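CdnC (Chryseobacterium gregarium DSM 19109, PDB 7MGV) probably uses ATP to close side-chain omega-ester macrocycles in the core of a ribosomally made precursor peptide, as an ATP-grasp ligase of graspetide biosynthesis. Local coordinates at residues I24-H29 with E41-N46; N62-T67 with W73-E78; Y98-G103 with G118-T123; R237-G242 with N331-S336. All coordinates share one frame; numbering follows the deposited sequence.

Interaction 1. Residues I24-H29 with E41-N46; sequences ILIITH and EYIDKN
The backbones of Ile24 and Ile43, the pair of residues whose CA atoms come nearest, stay 8.7 Å apart, so strand 24-28 and the helical residues 41-46 meet through side chains alone. Three isoleucines do the work. Ile24 and Ile43 reach toward each other tip to tip, and the end methyl CD1 of Ile24 rests 3.9 Å from the branch methyl CG2 of Ile43. The other arm of Ile43 serves the second partner: its CD1 lies 4.3 Å from CD1 of Ile26, a looser touch. Ile43 can serve both because its first torsion (chi1 -70°) sets CG1 anti to the carbonyl carbon and CG2 anti to the backbone N, spreading the two branches over alternate residues of the strand. Beta-branched isoleucine suits a strand, and its two unequal arms let one helical residue span the i, i+2 spacing of Ile24 and Ile26. No hydrogen bond crosses this buried, wholly apolar contact. It packs the first strand against the helix of a beta-alpha-beta crossover, strand 22-28, helix 35-46 and strand 48-54, in the pre-ATP-grasp domain. Val50 of strand 48-54 also touches Ile43, Trp93 of strand 91-94 flanks Ile26, and Ala338 of helix 332-341 packs on Ile43.

Interaction 2. Residues N62-T67 with W73-E78; sequences NKLSTT and WTTTLE
Thr66 and Thr75 face each other as a non-hydrogen-bonded antiparallel pair, and their side chains supply the bond the backbone does not: Thr75 OG1 donates to Thr66 OG1 at 3.1 Å. With chi1 at -69°, Thr66 has OG1 anti to its carbonyl carbon and CG2 anti to its N, which sends the methyl to the edge of the Trp73 ring, CG2 lying 3.7 Å from CE3. Leu64 and Leu77 share this face, CD1 of Leu64 touching CB of Leu77 at 4.3 Å. On the other face Thr67 and Thr74 lie side by side, CB of Thr67 being 3.6 Å from CG2 of Thr74. Beta-branched threonine suits such extended chains, offering a methyl and a hydroxyl at once. Strands 63-69 and 72-78 form a beta hairpin, here knit by six backbone bonds, among them Thr67 N to Thr74 O at 2.8 Å. A valine at Thr66 would probably leave the Thr75 hydroxyl without its acceptor and Glu149 of the second subunit without this hydrogen bond. Farther out, Phe127 of helix 110-130 packs on Leu64, Thr66 and Thr75, while Trp73 NE1 bonds Asp156 of the second subunit; a strand of that subunit pairs antiparallel with Ser65, Thr66 and Thr67.

Interaction 3. Residues Y98-G103 with G118-T123; sequences YNIGHG and GEIRNT
Ile100 meets Ile120 and Arg121 through its end methyl, and these apolar touches make up the direct contact between loop 98-103 and helical residues 118-123. CD1 of Ile100 lies 3.5 Å from Arg121 CA and equally close to Arg121 CB, so the methyl presses on the root of the arginine as well as on the backbone of the helix. The two side chains cross at about a right angle. The same methyl stands 4.0 Å from CG2 of Ile120, and thus sits against two consecutive helical residues. Its reach comes from a less common torsion: chi1 of 61° puts CG1 between the backbone N and the carbonyl carbon, while chi2 of 155° extends CD1 toward the helix. Isoleucine suits the place because it is slim at its end; arginine suits the rim because its aliphatic root can pack while the chain, bent at chi3, carries its charge away from the loop. Gly101, with phi at 65°, takes a backbone conformation that glycine accommodates easily.

No hydrogen bond crosses between the two segments. Within the helix, Thr123 OG1 donates to Glu119 O at 3.0 Å, joining the helical Thr123 N on that oxygen; the two donors arrive from opposite faces of the carbonyl plane. Across the dimer interface, the carboxylate of Glu119 bonds Gln189 and Thr190 of the second subunit, while Tyr221 of that subunit packs on Ile120. The arrangement is that of a connecting loop, following parallel strand 91-94, laid against the long helix 110-130 of the pre-ATP-grasp domain, with the adjoining helix face given to the dimer.

Interaction 4. Residues R237-G242 with N331-S336; sequences RITVVG and NRISKS
Val241, Ile333 and Ser336 carry most of the contact between strand 237-241 and helix 332-336, whose segment axes approach to 9.1 Å at 28°, near enough to parallel for Thr239 and Val241 to lie along one face of the helix, where Ile333 and Ser336, three residues apart, meet them. Val241 has the largest share. Its chi1 of -175° sets CG1 anti to the backbone N and CG2 anti to the carbonyl carbon, so the two methyls divide between partners. CG1 lies 3.7 Å from the carbonyl carbon of Ser336, against the helix backbone itself, while CG2 is 4.0 Å from CG2 of Ile333.

That branch methyl of Ile333 is the shared point, for it also comes within 4.1 Å of CG2 of Thr239, the two side chains crossing at about a right angle. Thr239 therefore contributes its methyl, two residues before Val241 on the same side of the strand. Beta-branched residues suit the strand, and the branched isoleucine brings a methyl to both of them.

Ser336 is small enough to admit the strand closely: its CB is 3.9 Å from CB of Val241. Around the contact, Tyr297 packs on Thr239 and Val241, while Tyr246 and Phe248 touch Ile333, placing helix 332-341 over the antiparallel sheet holding strand 234-241, probably part of the ATP-grasp domain. Asp325 bonds Ile333 N near the start of the helix.

No hydrogen bond joins the segments, so the buried meeting relies on methyl packing and close fit, while bonds from the serine hydroxyl to Tyr246 and Asp244 satisfy the polar group in this apolar setting.

Along the chain the four contacts come in series. Interactions 1, 2 and 3 belong to the pre-ATP-grasp domain, and interaction 4 comes far later, on the sheet containing strand 234-241. Interactions 2 and 3 have centres about 16 Å apart; helix 110-130 carries one side of interaction 3 and packs on interaction 2 through Phe127. Both reach the second subunit, so this part of the domain contributes to the dimer interface. Interactions 1 and 4, with centres about 15 Å apart, touch directly: Tyr42 of helix 35-46 lies on Arg332 and Lys335 of helix 332-341, joining the N-terminal crossover to the helix that packs on the later sheet. Interaction 4 is about 31 Å from interaction 2, centre to centre, and no other chain touches its segments.

Interaction 1. Residues I24-H29 with E41-N46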
loop_
_atom_site.group_PDB
_atom_site.type_symbol
_atom_site.label_atom_id
_atom_site.label_comp_id
_atom_site.label_asym_id
_atom_site.label_seq_id
_atom_site.Cartn_x
_atom_site.Cartn_y
_atom_site.Cartn_z
ATOM N N ILE A 24 7.912 14.009 19.217
ATOM C CA ILE A 24 6.823 13.666 18.309
ATOM C C ILE A 24 7.297 13.938 16.887
ATOM O O ILE A 24 7.517 15.097 16.513
ATOM C CB ILE A 24 5.543 14.453 18.616
ATOM C CG1 ILE A 24 5.018 14.089 20.007
ATOM C CG2 ILE A 24 4.487 14.192 17.549
ATOM C CD1 ILE A 24 3.736 14.791 20.376
ATOM N N LEU A 25 7.450 12.878 16.098
ATOM C CA LEU A 25 7.848 13.016 14.704
ATOM C C LEU A 25 6.638 13.366 13.848
ATOM O O LEU A 25 5.583 12.734 13.959
ATOM C CB LEU A 25 8.494 11.725 14.206
ATOM C CG LEU A 25 9.073 11.765 12.792
ATOM C CD1 LEU A 25 10.306 12.656 12.737
ATOM C CD2 LEU A 25 9.396 10.361 12.306
ATOM N N ILE A 26 6.788 14.378 12.997
ATOM C CA ILE A 26 5.735 14.808 12.084
ATOM C C ILE A 26 6.292 14.798 10.668
ATOM O O ILE A 26 7.319 15.430 10.395
ATOM C CB ILE A 26 5.196 16.203 12.446
ATOM C CG1 ILE A 26 4.523 16.179 13.821
ATOM C CG2 ILE A 26 4.222 16.686 11.382
ATOM C CD1 ILE A 26 3.829 17.474 14.181
ATOM N N ILE A 27 5.613 14.085 9.774
ATOM C CA ILE A 27 5.999 13.994 8.371
ATOM C C ILE A 27 5.130 14.958 7.573
ATOM O O ILE A 27 3.897 14.865 7.604
ATOM C CB ILE A 27 5.856 12.558 7.842
ATOM C CG1 ILE A 27 6.470 11.561 8.826
ATOM C CG2 ILE A 27 6.497 12.432 6.467
ATOM C CD1 ILE A 27 7.976 11.639 8.921
ATOM N N THR A 28 5.769 15.874 6.854
ATOM C CA THR A 28 5.069 16.869 6.047
ATOM C C THR A 28 5.926 17.172 4.818
ATOM O O THR A 28 6.851 16.426 4.492
ATOM C CB THR A 28 4.777 18.138 6.867
ATOM O OG1 THR A 28 5.875 18.403 7.751
ATOM C CG2 THR A 28 3.496 17.989 7.670
ATOM N N HIS A 29 5.602 18.267 4.134
ATOM C CA HIS A 29 6.428 18.814 3.070
ATOM C C HIS A 29 6.611 20.306 3.322
ATOM O O HIS A 29 5.968 20.895 4.195
ATOM C CB HIS A 29 5.816 18.556 1.684
ATOM C CG HIS A 29 4.472 19.181 1.487
ATOM N ND1 HIS A 29 4.270 20.274 0.671
ATOM C CD2 HIS A 29 3.258 18.864 1.996
ATOM C CE1 HIS A 29 2.991 20.602 0.686
ATOM N NE2 HIS A 29 2.354 19.762 1.483
ATOM N N GLU A 41 2.110 24.418 17.947
ATOM C CA GLU A 41 1.956 25.304 19.099
ATOM C C GLU A 41 1.283 24.582 20.262
ATOM O O GLU A 41 1.724 24.679 21.416
ATOM C CB GLU A 41 1.155 26.544 18.700
ATOM C CG GLU A 41 0.419 27.205 19.857
ATOM C CD GLU A 41 -0.461 28.357 19.415
ATOM O OE1 GLU A 41 -0.295 28.834 18.272
ATOM O OE2 GLU A 41 -1.323 28.785 20.210
ATOM N N TYR A 42 0.209 23.844 19.972
ATOM C CA TYR A 42 -0.502 23.148 21.035
ATOM C C TYR A 42 0.309 21.979 21.584
ATOM O O TYR A 42 0.181 21.641 22.767
ATOM C CB TYR A 42 -1.866 22.681 20.532
ATOM C CG TYR A 42 -2.897 23.785 20.482
ATOM C CD1 TYR A 42 -2.981 24.726 21.501
ATOM C CD2 TYR A 42 -3.782 23.890 19.419
ATOM C CE1 TYR A 42 -3.922 25.739 21.461
ATOM C CE2 TYR A 42 -4.726 24.898 19.370
ATOM C CZ TYR A 42 -4.790 25.819 20.395
ATOM O OH TYR A 42 -5.727 26.825 20.351
ATOM N N ILE A 43 1.162 21.365 20.759
ATOM C CA ILE A 43 2.061 20.333 21.268
ATOM C C ILE A 43 3.125 20.955 22.166
ATOM O O ILE A 43 3.486 20.390 23.206
ATOM C CB ILE A 43 2.693 19.544 20.105
ATOM C CG1 ILE A 43 1.645 18.669 19.415
ATOM C CG2 ILE A 43 3.837 18.676 20.607
ATOM C CD1 ILE A 43 2.145 17.997 18.153
ATOM N N ASP A 44 3.641 22.125 21.780
ATOM C CA ASP A 44 4.611 22.833 22.610
ATOM C C ASP A 44 4.022 23.156 23.975
ATOM O O ASP A 44 4.669 22.953 25.012
ATOM C CB ASP A 44 5.070 24.113 21.909
ATOM C CG ASP A 44 6.034 23.842 20.772
ATOM O OD1 ASP A 44 6.387 22.664 20.556
ATOM O OD2 ASP A 44 6.442 24.810 20.094
ATOM N N LYS A 45 2.785 23.658 23.990
ATOM C CA LYS A 45 2.122 23.919 25.263
ATOM C C LYS A 45 1.898 22.616 26.034
ATOM O O LYS A 45 2.077 22.568 27.258
ATOM C CB LYS A 45 0.806 24.663 25.013
ATOM C CG LYS A 45 0.472 25.760 26.038
ATOM C CD LYS A 45 0.562 25.211 27.459
ATOM C CE LYS A 45 -0.255 25.979 28.474
ATOM N NZ LYS A 45 -0.004 25.420 29.829
ATOM N N ASN A 46 1.544 21.534 25.333
ATOM C CA ASN A 46 1.354 20.247 25.994
ATOM C C ASN A 46 2.631 19.721 26.637
ATOM O O ASN A 46 2.559 18.782 27.437
ATOM C CB ASN A 46 0.809 19.221 24.999
ATOM C CG ASN A 46 -0.688 19.359 24.787
ATOM O OD1 ASN A 46 -1.314 20.288 25.297
ATOM N ND2 ASN A 46 -1.272 18.426 24.043
#

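Interaction 2. Residues N62-T67 with W73-E78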
loop_
_atom_site.group_PDB
_atom_site.type_symbol
_atom_site.label_atom_id
_atom_site.label_comp_id
_atom_site.label_asym_id
_atom_site.label_seq_id
_atom_site.Cartn_x
_atom_site.Cartn_y
_atom_site.Cartn_z
ATOM N N ASN A 62 17.733 16.324 3.507
ATOM C CA ASN A 62 17.821 15.614 4.775
ATOM C C ASN A 62 18.648 14.347 4.609
ATOM O O ASN A 62 18.809 13.821 3.505
ATOM C CB ASN A 62 16.440 15.240 5.331
ATOM C CG ASN A 62 15.464 16.393 5.319
ATOM O OD1 ASN A 62 14.583 16.458 4.467
ATOM N ND2 ASN A 62 15.615 17.310 6.268
ATOM N N LYS A 63 19.182 13.860 5.730
ATOM C CA LYS A 63 19.900 12.589 5.755
ATOM C C LYS A 63 19.337 11.726 6.874
ATOM O O LYS A 63 19.326 12.142 8.034
ATOM C CB LYS A 63 21.408 12.807 5.930
ATOM C CG LYS A 63 22.004 13.770 4.914
ATOM C CD LYS A 63 23.254 14.459 5.436
ATOM C CE LYS A 63 24.033 15.119 4.307
ATOM N NZ LYS A 63 23.500 16.475 3.993
ATOM N N LEU A 64 18.877 10.529 6.529
ATOM C CA LEU A 64 18.219 9.632 7.469
ATOM C C LEU A 64 18.998 8.326 7.558
ATOM O O LEU A 64 19.476 7.811 6.544
ATOM C CB LEU A 64 16.776 9.360 7.033
ATOM C CG LEU A 64 15.964 8.332 7.822
ATOM C CD1 LEU A 64 15.562 8.881 9.184
ATOM C CD2 LEU A 64 14.742 7.911 7.021
ATOM N N SER A 65 19.132 7.784 8.769
ATOM C CA SER A 65 19.880 6.540 8.920
ATOM C C SER A 65 19.324 5.717 10.074
ATOM O O SER A 65 19.204 6.220 11.194
ATOM C CB SER A 65 21.372 6.821 9.148
ATOM O OG SER A 65 21.989 5.724 9.801
ATOM N N THR A 66 19.000 4.457 9.794
ATOM C CA THR A 66 18.694 3.470 10.821
ATOM C C THR A 66 19.807 2.430 10.854
ATOM O O THR A 66 20.186 1.884 9.813
ATOM C CB THR A 66 17.346 2.791 10.568
ATOM O OG1 THR A 66 16.286 3.732 10.764
ATOM C CG2 THR A 66 17.153 1.627 11.531
ATOM N N THR A 67 20.322 2.160 12.050
ATOM C CA THR A 67 21.438 1.251 12.252
ATOM C C THR A 67 21.100 0.264 13.359
ATOM O O THR A 67 20.431 0.615 14.336
ATOM C CB THR A 67 22.724 2.011 12.613
ATOM O OG1 THR A 67 22.759 3.265 11.918
ATOM C CG2 THR A 67 23.948 1.194 12.235
ATOM N N TRP A 73 19.201 -0.599 18.331
ATOM C CA TRP A 73 18.702 0.143 17.182
ATOM C C TRP A 73 18.890 1.636 17.409
ATOM O O TRP A 73 18.677 2.137 18.516
ATOM C CB TRP A 73 17.220 -0.157 16.941
ATOM C CG TRP A 73 16.959 -1.538 16.433
ATOM C CD1 TRP A 73 16.679 -2.649 17.175
ATOM C CD2 TRP A 73 16.951 -1.957 15.065
ATOM N NE1 TRP A 73 16.500 -3.735 16.352
ATOM C CE2 TRP A 73 16.661 -3.335 15.051
ATOM C CE3 TRP A 73 17.162 -1.299 13.850
ATOM C CZ2 TRP A 73 16.579 -4.067 13.870
ATOM C CZ3 TRP A 73 17.079 -2.026 12.680
ATOM C CH2 TRP A 73 16.790 -3.396 12.697
ATOM N N THR A 74 19.280 2.347 16.353
ATOM C CA THR A 74 19.448 3.792 16.434
ATOM C C THR A 74 19.036 4.425 15.112
ATOM O O THR A 74 19.486 3.997 14.049
ATOM C CB THR A 74 20.896 4.159 16.804
ATOM O OG1 THR A 74 21.007 5.577 16.987
ATOM C CG2 THR A 74 21.902 3.661 15.753
ATOM N N THR A 75 18.168 5.431 15.176
ATOM C CA THR A 75 17.681 6.127 13.990
ATOM C C THR A 75 17.936 7.616 14.160
ATOM O O THR A 75 17.427 8.231 15.102
ATOM C CB THR A 75 16.190 5.865 13.763
ATOM O OG1 THR A 75 15.939 4.454 13.755
ATOM C CG2 THR A 75 15.739 6.463 12.441
ATOM N N THR A 76 18.720 8.194 13.251
ATOM C CA THR A 76 19.053 9.609 13.320
ATOM C C THR A 76 18.674 10.321 12.028
ATOM O O THR A 76 18.809 9.768 10.930
ATOM C CB THR A 76 20.548 9.834 13.621
ATOM O OG1 THR A 76 21.300 9.768 12.404
ATOM C CG2 THR A 76 21.073 8.795 14.607
ATOM N N LEU A 77 18.213 11.562 12.187
ATOM C CA LEU A 77 17.720 12.411 11.113
ATOM C C LEU A 77 18.458 13.743 11.169
ATOM O O LEU A 77 18.479 14.406 12.214
ATOM C CB LEU A 77 16.215 12.626 11.242
ATOM C CG LEU A 77 15.574 13.835 10.559
ATOM C CD1 LEU A 77 15.620 13.749 9.029
ATOM C CD2 LEU A 77 14.151 14.015 11.059
ATOM N N GLU A 78 19.060 14.137 10.049
ATOM C CA GLU A 78 19.839 15.366 9.947
ATOM C C GLU A 78 19.146 16.308 8.973
ATOM O O GLU A 78 19.003 15.989 7.784
ATOM C CB GLU A 78 21.277 15.070 9.516
ATOM C CG GLU A 78 21.949 13.996 10.368
ATOM C CD GLU A 78 23.427 14.255 10.573
ATOM O OE1 GLU A 78 24.051 13.540 11.386
ATOM O OE2 GLU A 78 23.963 15.173 9.920
#

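Interaction 3. Residues Y98-G103 with G118-T123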
loop_
_atom_site.group_PDB
_atom_site.type_symbol
_atom_site.label_atom_id
_atom_site.label_comp_id
_atom_site.label_asym_id
_atom_site.label_seq_id
_atom_site.Cartn_x
_atom_site.Cartn_y
_atom_site.Cartn_z
ATOM N N TYR A 98 2.986 13.140 -0.965
ATOM C CA TYR A 98 2.670 13.156 -2.384
ATOM C C TYR A 98 3.833 13.603 -3.254
ATOM O O TYR A 98 3.741 13.490 -4.482
ATOM C CB TYR A 98 1.462 14.066 -2.655
ATOM C CG TYR A 98 0.210 13.654 -1.914
ATOM C CD1 TYR A 98 -0.507 14.573 -1.159
ATOM C CD2 TYR A 98 -0.256 12.346 -1.971
ATOM C CE1 TYR A 98 -1.652 14.202 -0.480
ATOM C CE2 TYR A 98 -1.399 11.967 -1.295
ATOM C CZ TYR A 98 -2.094 12.898 -0.552
ATOM O OH TYR A 98 -3.234 12.526 0.123
ATOM N N ASN A 99 4.921 14.100 -2.663
ATOM C CA ASN A 99 6.071 14.562 -3.438
ATOM C C ASN A 99 7.324 14.325 -2.601
ATOM O O ASN A 99 7.626 15.107 -1.694
ATOM C CB ASN A 99 5.927 16.028 -3.819
ATOM C CG ASN A 99 7.208 16.610 -4.379
ATOM O OD1 ASN A 99 7.699 17.634 -3.904
ATOM N ND2 ASN A 99 7.762 15.954 -5.392
ATOM N N ILE A 100 8.037 13.247 -2.906
ATOM C CA ILE A 100 9.314 12.952 -2.279
ATOM C C ILE A 100 10.395 13.013 -3.349
ATOM O O ILE A 100 10.120 12.970 -4.553
ATOM C CB ILE A 100 9.311 11.580 -1.579
ATOM C CG1 ILE A 100 9.052 10.478 -2.599
ATOM C CG2 ILE A 100 8.242 11.532 -0.502
ATOM C CD1 ILE A 100 9.602 9.156 -2.185
ATOM N N GLY A 101 11.641 13.114 -2.899
ATOM C CA GLY A 101 12.760 13.148 -3.826
ATOM C C GLY A 101 12.796 14.363 -4.727
ATOM O O GLY A 101 13.086 14.232 -5.923
ATOM N N HIS A 102 12.500 15.543 -4.188
ATOM C CA HIS A 102 12.565 16.759 -4.983
ATOM C C HIS A 102 14.012 17.067 -5.349
ATOM O O HIS A 102 14.894 17.077 -4.484
ATOM C CB HIS A 102 11.945 17.931 -4.227
ATOM C CG HIS A 102 11.845 19.185 -5.038
ATOM N ND1 HIS A 102 12.818 20.162 -5.023
ATOM C CD2 HIS A 102 10.890 19.619 -5.894
ATOM C CE1 HIS A 102 12.464 21.144 -5.832
ATOM N NE2 HIS A 102 11.299 20.839 -6.374
ATOM N N GLY A 103 14.254 17.310 -6.636
ATOM C CA GLY A 103 15.576 17.613 -7.130
ATOM C C GLY A 103 16.356 16.422 -7.646
ATOM O O GLY A 103 17.372 16.614 -8.324
ATOM N N GLY A 118 12.175 4.677 -6.838
ATOM C CA GLY A 118 11.592 3.506 -6.202
ATOM C C GLY A 118 12.302 3.139 -4.914
ATOM O O GLY A 118 11.665 2.898 -3.885
ATOM N N GLU A 119 13.636 3.110 -4.950
ATOM C CA GLU A 119 14.396 2.770 -3.750
ATOM C C GLU A 119 14.220 3.826 -2.663
ATOM O O GLU A 119 14.096 3.489 -1.480
ATOM C CB GLU A 119 15.875 2.593 -4.090
ATOM C CG GLU A 119 16.744 2.254 -2.887
ATOM C CD GLU A 119 16.622 0.801 -2.461
ATOM O OE1 GLU A 119 15.995 0.009 -3.198
ATOM O OE2 GLU A 119 17.156 0.449 -1.387
ATOM N N ILE A 120 14.207 5.105 -3.043
ATOM C CA ILE A 120 14.014 6.180 -2.071
ATOM C C ILE A 120 12.662 6.032 -1.381
ATOM O O ILE A 120 12.564 6.050 -0.143
ATOM C CB ILE A 120 14.145 7.548 -2.765
ATOM C CG1 ILE A 120 15.605 7.839 -3.117
ATOM C CG2 ILE A 120 13.566 8.653 -1.899
ATOM C CD1 ILE A 120 15.777 8.918 -4.168
ATOM N N ARG A 121 11.599 5.884 -2.178
ATOM C CA ARG A 121 10.261 5.743 -1.620
ATOM C C ARG A 121 10.158 4.514 -0.736
ATOM O O ARG A 121 9.551 4.565 0.338
ATOM C CB ARG A 121 9.225 5.678 -2.742
ATOM C CG ARG A 121 7.788 5.726 -2.249
ATOM C CD ARG A 121 6.798 5.679 -3.401
ATOM N NE ARG A 121 6.484 4.311 -3.800
ATOM C CZ ARG A 121 5.898 3.984 -4.947
ATOM N NH1 ARG A 121 5.559 4.931 -5.812
ATOM N NH2 ARG A 121 5.648 2.714 -5.230
ATOM N N ASN A 122 10.749 3.397 -1.165
ATOM C CA ASN A 122 10.644 2.181 -0.371
ATOM C C ASN A 122 11.405 2.309 0.939
ATOM O O ASN A 122 10.908 1.889 1.986
ATOM C CB ASN A 122 11.146 0.981 -1.167
ATOM C CG ASN A 122 10.725 -0.338 -0.554
ATOM O OD1 ASN A 122 11.237 -0.744 0.489
ATOM N ND2 ASN A 122 9.780 -1.013 -1.199
ATOM N N THR A 123 12.600 2.902 0.910
ATOM C CA THR A 123 13.366 3.092 2.139
ATOM C C THR A 123 12.603 3.966 3.126
ATOM O O THR A 123 12.487 3.634 4.315
ATOM C CB THR A 123 14.728 3.711 1.811
ATOM O OG1 THR A 123 15.526 2.761 1.095
ATOM C CG2 THR A 123 15.455 4.122 3.084
#

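Interaction 4. Residues R237-G242 with N331-S336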
loop_
_atom_site.group_PDB
_atom_site.type_symbol
_atom_site.label_atom_id
_atom_site.label_comp_id
_atom_site.label_asym_id
_atom_site.label_seq_id
_atom_site.Cartn_x
_atom_site.Cartn_y
_atom_site.Cartn_z
ATOM N N ARG A 237 -19.197 17.425 6.064
ATOM C CA ARG A 237 -17.815 17.008 6.262
ATOM C C ARG A 237 -17.611 16.739 7.745
ATOM O O ARG A 237 -17.864 17.616 8.578
ATOM C CB ARG A 237 -16.825 18.076 5.789
ATOM C CG ARG A 237 -17.012 18.530 4.355
ATOM C CD ARG A 237 -16.148 17.730 3.399
ATOM N NE ARG A 237 -16.786 17.569 2.095
ATOM C CZ ARG A 237 -16.330 18.105 0.967
ATOM N NH1 ARG A 237 -15.225 18.839 0.976
ATOM N NH2 ARG A 237 -16.978 17.905 -0.174
ATOM N N ILE A 238 -17.148 15.539 8.079
ATOM C CA ILE A 238 -16.962 15.137 9.468
ATOM C C ILE A 238 -15.492 14.800 9.669
ATOM O O ILE A 238 -14.985 13.828 9.095
ATOM C CB ILE A 238 -17.858 13.953 9.850
ATOM C CG1 ILE A 238 -19.323 14.282 9.558
ATOM C CG2 ILE A 238 -17.674 13.604 11.314
ATOM C CD1 ILE A 238 -20.230 13.073 9.529
ATOM N N THR A 239 -14.806 15.603 10.474
ATOM C CA THR A 239 -13.426 15.341 10.861
ATOM C C THR A 239 -13.427 14.635 12.210
ATOM O O THR A 239 -13.995 15.142 13.183
ATOM C CB THR A 239 -12.614 16.635 10.929
ATOM O OG1 THR A 239 -12.903 17.446 9.783
ATOM C CG2 THR A 239 -11.125 16.327 10.962
ATOM N N VAL A 240 -12.797 13.468 12.267
ATOM C CA VAL A 240 -12.722 12.667 13.481
ATOM C C VAL A 240 -11.263 12.574 13.890
ATOM O O VAL A 240 -10.423 12.103 13.110
ATOM C CB VAL A 240 -13.322 11.267 13.282
ATOM C CG1 VAL A 240 -13.552 10.598 14.628
ATOM C CG2 VAL A 240 -14.611 11.361 12.496
ATOM N N VAL A 241 -10.967 13.031 15.105
ATOM C CA VAL A 241 -9.644 12.922 15.713
ATOM C C VAL A 241 -9.826 12.093 16.979
ATOM O O VAL A 241 -10.311 12.599 17.999
ATOM C CB VAL A 241 -9.029 14.289 16.027
ATOM C CG1 VAL A 241 -7.606 14.123 16.543
ATOM C CG2 VAL A 241 -9.059 15.185 14.795
ATOM N N GLY A 242 -9.439 10.823 16.921
ATOM C CA GLY A 242 -9.703 9.918 18.020
ATOM C C GLY A 242 -11.191 9.708 18.204
ATOM O O GLY A 242 -11.852 9.116 17.345
ATOM N N ASN A 331 -8.979 26.942 16.860
ATOM C CA ASN A 331 -8.436 25.740 16.226
ATOM C C ASN A 331 -8.603 24.508 17.123
ATOM O O ASN A 331 -7.641 23.917 17.616
ATOM C CB ASN A 331 -6.968 25.956 15.844
ATOM C CG ASN A 331 -6.734 27.294 15.176
ATOM O OD1 ASN A 331 -6.345 28.265 15.826
ATOM N ND2 ASN A 331 -6.976 27.355 13.872
ATOM N N ARG A 332 -9.871 24.137 17.322
ATOM C CA ARG A 332 -10.179 22.996 18.177
ATOM C C ARG A 332 -9.702 21.677 17.576
ATOM O O ARG A 332 -9.323 20.768 18.320
ATOM C CB ARG A 332 -11.680 22.941 18.461
ATOM C CG ARG A 332 -12.158 23.977 19.470
ATOM C CD ARG A 332 -11.430 23.841 20.802
ATOM N NE ARG A 332 -10.319 24.783 20.922
ATOM C CZ ARG A 332 -9.441 24.782 21.920
ATOM N NH1 ARG A 332 -9.542 23.887 22.894
ATOM N NH2 ARG A 332 -8.463 25.677 21.945
ATOM N N ILE A 333 -9.714 21.546 16.248
ATOM C CA ILE A 333 -9.244 20.307 15.629
ATOM C C ILE A 333 -7.734 20.169 15.791
ATOM O O ILE A 333 -7.217 19.068 16.021
ATOM C CB ILE A 333 -9.664 20.249 14.149
ATOM C CG1 ILE A 333 -11.175 20.437 14.013
ATOM C CG2 ILE A 333 -9.238 18.929 13.524
ATOM C CD1 ILE A 333 -11.664 20.435 12.580
ATOM N N SER A 334 -7.003 21.281 15.671
ATOM C CA SER A 334 -5.564 21.243 15.909
ATOM C C SER A 334 -5.262 20.864 17.354
ATOM O O SER A 334 -4.333 20.091 17.620
ATOM C CB SER A 334 -4.938 22.592 15.562
ATOM O OG SER A 334 -5.144 22.912 14.197
ATOM N N LYS A 335 -6.042 21.393 18.298
ATOM C CA LYS A 335 -5.880 21.011 19.696
ATOM C C LYS A 335 -6.187 19.532 19.896
ATOM O O LYS A 335 -5.512 18.846 20.668
ATOM C CB LYS A 335 -6.783 21.868 20.581
ATOM C CG LYS A 335 -6.749 21.500 22.054
ATOM C CD LYS A 335 -5.970 22.526 22.860
ATOM C CE LYS A 335 -5.720 22.043 24.278
ATOM N NZ LYS A 335 -4.845 20.840 24.301
ATOM N N SER A 336 -7.209 19.020 19.209
ATOM C CA SER A 336 -7.514 17.597 19.293
ATOM C C SER A 336 -6.337 16.761 18.813
ATOM O O SER A 336 -5.922 15.808 19.487
ATOM C CB SER A 336 -8.777 17.286 18.484
ATOM O OG SER A 336 -9.938 17.601 19.225
#